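Local atomic coordinates of phosphoenolpyruvate-protein phosphotransferase (Acinetobacter sp., PDB entry 3CI6), a protein that probably transfers phosphate from phosphoenolpyruvate to a histidine of a partner protein with magnesium as cofactor, and is represented here by its GAF domain. Residues L29-M32 and V33-A37; V151-C154 and A155-S158. All blocks are in the same frame, centred on the assembly; numbering follows the deposited sequence.

Interaction 1 (L29-M32 and V33-A37)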
loop_
_atom_site.group_PDB
_atom_site.type_symbol
_atom_site.label_atom_id
_atom_site.label_comp_id
_atom_site.label_asym_id
_atom_site.label_seq_id
_atom_site.Cartn_x
_atom_site.Cartn_y
_atom_site.Cartn_z
ATOM N N LEU B 29 -2.775 -10.652 6.236
ATOM C CA LEU B 29 -3.918 -11.085 5.425
ATOM C C LEU B 29 -5.195 -11.153 6.265
ATOM O O LEU B 29 -6.276 -10.751 5.801
ATOM C CB LEU B 29 -3.645 -12.440 4.775
ATOM C CG LEU B 29 -2.456 -12.496 3.826
ATOM C CD1 LEU B 29 -2.218 -13.946 3.350
ATOM C CD2 LEU B 29 -2.636 -11.529 2.625
ATOM N N ASP B 30 -5.056 -11.678 7.478
ATOM C CA ASP B 30 -6.192 -11.844 8.372
ATOM C C ASP B 30 -6.725 -10.483 8.777
ATOM O O ASP B 30 -7.951 -10.239 8.797
ATOM C CB ASP B 30 -5.765 -12.664 9.597
ATOM C CG ASP B 30 -6.888 -12.905 10.595
ATOM O OD1 ASP B 30 -7.916 -13.481 10.186
ATOM O OD2 ASP B 30 -6.653 -12.595 11.794
ATOM N N ILE B 31 -5.812 -9.570 9.127
ATOM C CA ILE B 31 -6.224 -8.202 9.480
ATOM C C ILE B 31 -6.933 -7.569 8.319
ATOM O O ILE B 31 -7.994 -6.963 8.476
ATOM C CB ILE B 31 -5.002 -7.353 9.852
ATOM C CG1 ILE B 31 -4.462 -7.794 11.200
ATOM C CG2 ILE B 31 -5.369 -5.899 9.955
ATOM C CD1 ILE B 31 -2.961 -7.388 11.408
HETATM N N MSE B 32 -6.367 -7.692 7.125
HETATM C CA MSE B 32 -6.988 -7.013 5.990
HETATM C C MSE B 32 -8.399 -7.520 5.696
HETATM O O MSE B 32 -9.316 -6.718 5.529
HETATM C CB MSE B 32 -6.157 -7.116 4.729
HETATM C CG MSE B 32 -6.694 -6.220 3.633
HETATM SE SE MSE B 32 -5.551 -6.329 2.132
HETATM C CE MSE B 32 -5.732 -8.273 1.810
ATOM N N VAL B 33 -8.594 -8.827 5.616
ATOM C CA VAL B 33 -9.958 -9.314 5.239
ATOM C C VAL B 33 -10.994 -8.949 6.290
ATOM O O VAL B 33 -12.142 -8.600 5.976
ATOM C CB VAL B 33 -10.018 -10.815 4.863
ATOM C CG1 VAL B 33 -9.127 -11.071 3.659
ATOM C CG2 VAL B 33 -9.718 -11.705 6.035
ATOM N N ASN B 34 -10.639 -9.031 7.561
ATOM C CA ASN B 34 -11.602 -8.750 8.626
ATOM C C ASN B 34 -11.888 -7.261 8.707
ATOM O O ASN B 34 -13.035 -6.854 8.866
ATOM C CB ASN B 34 -11.080 -9.313 9.931
ATOM C CG ASN B 34 -11.319 -10.800 10.014
ATOM O OD1 ASN B 34 -12.458 -11.233 10.271
ATOM N ND2 ASN B 34 -10.301 -11.594 9.710
ATOM N N GLN B 35 -10.842 -6.447 8.598
ATOM C CA GLN B 35 -11.048 -5.010 8.631
ATOM C C GLN B 35 -11.768 -4.439 7.420
ATOM O O GLN B 35 -12.615 -3.559 7.591
ATOM C CB GLN B 35 -9.755 -4.245 8.899
ATOM C CG GLN B 35 -9.100 -4.580 10.208
ATOM C CD GLN B 35 -9.842 -4.128 11.419
ATOM O OE1 GLN B 35 -11.003 -3.691 11.340
ATOM N NE2 GLN B 35 -9.178 -4.170 12.560
ATOM N N VAL B 36 -11.506 -4.992 6.244
ATOM C CA VAL B 36 -12.262 -4.619 5.037
ATOM C C VAL B 36 -13.738 -4.989 5.244
ATOM O O VAL B 36 -14.647 -4.177 5.002
ATOM C CB VAL B 36 -11.721 -5.261 3.769
ATOM C CG1 VAL B 36 -12.734 -5.128 2.605
ATOM C CG2 VAL B 36 -10.358 -4.582 3.393
ATOM N N ALA B 37 -14.027 -6.187 5.734
ATOM C CA ALA B 37 -15.419 -6.604 5.898
ATOM C C ALA B 37 -16.165 -5.687 6.858
ATOM O O ALA B 37 -17.348 -5.340 6.635
ATOM C CB ALA B 37 -15.485 -8.028 6.400
#

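Interaction 2 (V151-C154 and A155-S158)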
loop_
_atom_site.group_PDB
_atom_site.type_symbol
_atom_site.label_atom_id
_atom_site.label_comp_id
_atom_site.label_asym_id
_atom_site.label_seq_id
_atom_site.Cartn_x
_atom_site.Cartn_y
_atom_site.Cartn_z
ATOM N N VAL B 151 -8.138 -0.791 -3.643
ATOM C CA VAL B 151 -6.888 -0.684 -4.421
ATOM C C VAL B 151 -5.711 -0.298 -3.520
ATOM O O VAL B 151 -4.611 -0.855 -3.618
ATOM C CB VAL B 151 -7.058 0.245 -5.632
ATOM C CG1 VAL B 151 -5.715 0.633 -6.269
ATOM C CG2 VAL B 151 -8.011 -0.386 -6.652
ATOM N N THR B 152 -5.925 0.667 -2.632
ATOM C CA THR B 152 -4.856 1.150 -1.770
ATOM C C THR B 152 -4.398 0.069 -0.790
ATOM O O THR B 152 -3.189 -0.175 -0.651
ATOM C CB THR B 152 -5.294 2.436 -1.065
ATOM O OG1 THR B 152 -5.659 3.425 -2.054
ATOM C CG2 THR B 152 -4.129 2.940 -0.157
ATOM N N LEU B 153 -5.341 -0.644 -0.156
ATOM C CA LEU B 153 -4.965 -1.755 0.705
ATOM C C LEU B 153 -4.273 -2.854 -0.077
ATOM O O LEU B 153 -3.304 -3.449 0.390
ATOM C CB LEU B 153 -6.196 -2.307 1.415
ATOM C CG LEU B 153 -6.708 -1.404 2.512
ATOM C CD1 LEU B 153 -8.152 -1.819 2.915
ATOM C CD2 LEU B 153 -5.778 -1.369 3.721
ATOM N N CYS B 154 -4.760 -3.153 -1.284
ATOM C CA CYS B 154 -4.098 -4.208 -2.031
ATOM C C CYS B 154 -2.640 -3.813 -2.362
ATOM O O CYS B 154 -1.725 -4.658 -2.377
ATOM C CB CYS B 154 -4.856 -4.533 -3.306
ATOM S SG CYS B 154 -6.331 -5.512 -3.032
ATOM N N ALA B 155 -2.415 -2.522 -2.638
ATOM C CA ALA B 155 -1.068 -2.055 -2.984
ATOM C C ALA B 155 -0.151 -2.184 -1.782
ATOM O O ALA B 155 1.056 -2.516 -1.933
ATOM C CB ALA B 155 -1.148 -0.627 -3.401
ATOM N N GLN B 156 -0.689 -1.986 -0.590
ATOM C CA GLN B 156 0.118 -2.201 0.619
ATOM C C GLN B 156 0.460 -3.671 0.752
ATOM O O GLN B 156 1.641 -4.053 0.988
ATOM C CB GLN B 156 -0.611 -1.768 1.874
ATOM C CG GLN B 156 0.209 -2.032 3.120
ATOM C CD GLN B 156 -0.484 -1.656 4.383
ATOM O OE1 GLN B 156 -1.693 -1.376 4.387
ATOM N NE2 GLN B 156 0.242 -1.651 5.470
ATOM N N LEU B 157 -0.529 -4.542 0.572
ATOM C CA LEU B 157 -0.255 -5.982 0.712
ATOM C C LEU B 157 0.668 -6.471 -0.381
ATOM O O LEU B 157 1.390 -7.437 -0.187
ATOM C CB LEU B 157 -1.528 -6.824 0.737
ATOM C CG LEU B 157 -2.342 -6.797 2.020
ATOM C CD1 LEU B 157 -3.586 -7.598 1.750
ATOM C CD2 LEU B 157 -1.605 -7.294 3.240
ATOM N N SER B 158 0.661 -5.815 -1.534
ATOM C CA SER B 158 1.482 -6.339 -2.637
ATOM C C SER B 158 2.944 -6.480 -2.259
ATOM O O SER B 158 3.595 -7.483 -2.602
ATOM C CB SER B 158 1.298 -5.486 -3.881
ATOM O OG SER B 158 1.991 -4.267 -3.802
#

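Interaction 1 (L29-M32 and V33-A37)
Asn34 grips the carbonyl of Asp30 twice within helix 25-40. Its backbone N donates to Asp30 O at 3.2 Å, the usual bond one turn back. Its side-chain ND2 donates to the same Asp30 O at 2.9 Å and is nearly straight, with an N-H...O angle of 166°. The two donors reach the oxygen from opposite faces of the carbonyl plane. Asp30 O lies close to the amide plane of Asn34. With chi1 of Asn34 at -79°, CG stands beside its own backbone N, which brings ND2 back to the carbonyl of Asp30. Asp30 OD1 is also near, 3.1 Å from Asn34 ND2, but the angle is too poor for a hydrogen bond; carboxylate and amide planes are turned 73° apart.

The remaining backbone bonds are regular: Val33 to Leu29, Gln35 to Ile31 and Val36 to Met32. Ile31 and Gln35 run side by side, with Ile31 CG2 4.0 Å from Gln35 CG. Gln35 then bends at its second torsion, and its NE2 bonds to Glu18 on helix 7-20. Met32, a selenomethionine, lies alongside Val36, and its CG meets Val36 CG2 at 4.0 Å. Val33 faces the sheet, touching Cys45 and Ile47.

Leu29, Met32, Val33 and Val36 thus give the helix an apolar side against the sheet and helix 144-167. Ile31 and Gln35 face helix 7-20. At partly exposed Asn34, the second bond to Asp30 O ties the amide to the backbone, and the nearby carboxylate probably favours the ND2 end electrostatically.

Interaction 2 (V151-C154 and A155-S158)
The long C-terminal helix 144-167 of the GAF domain carries this buried stretch of about two turns, where it meets helices 7-20 and 25-40 and the second subunit. Each backbone N of 155-158 donates to the carbonyl O four residues earlier, four bonds in all. The Ser158 N to Cys154 O bond is short, 2.8 Å, but bent, with an N-H...O angle of 133°. Ser158 N also makes a weak bond to Ala155 O. The Ser158 hydroxyl turns back over the helix: with chi1 at 76°, OG lies between its own N and carbonyl carbon and donates to Ala155 O at 2.7 Å.

Gln156 stretches out in an extended chain, and its side chain crosses that of Leu153 at a slant. Leu153 CD2 comes within 4.1 Å of Gln156 OE1, a buried oxygen without a polar partner in the model. Gln156 NE2 is bonded to Val16 O on helix 7-20. Cys154 and Ser158 face strand 116-124, where both touch Val122. Ala155 O also accepts a hydrogen bond from Gln156 NE2 of the second subunit. This is the C-terminal helix of a GAF fold, packed with helices 7-20 and 25-40 beside the antiparallel sheet.

Overall arrangement
From the N terminus, helix 7-20 comes first, then helix 25-40 with interaction 1. The chain next builds the antiparallel sheet, and helix 144-167 with interaction 2 follows it. Each contact joins neighbouring turns of one helix, so neither closes a long loop. The two stand in series and do not nest or cross. Their centres are 12 Å apart, and their side chains meet in space: Val36 CG2 packs on Leu153 CD1 at 3.6 Å, and Leu29 faces Leu157. The two helices thereby join on one side of the sheet, with helix 7-20 touching both. Interaction 2 also reaches the second subunit.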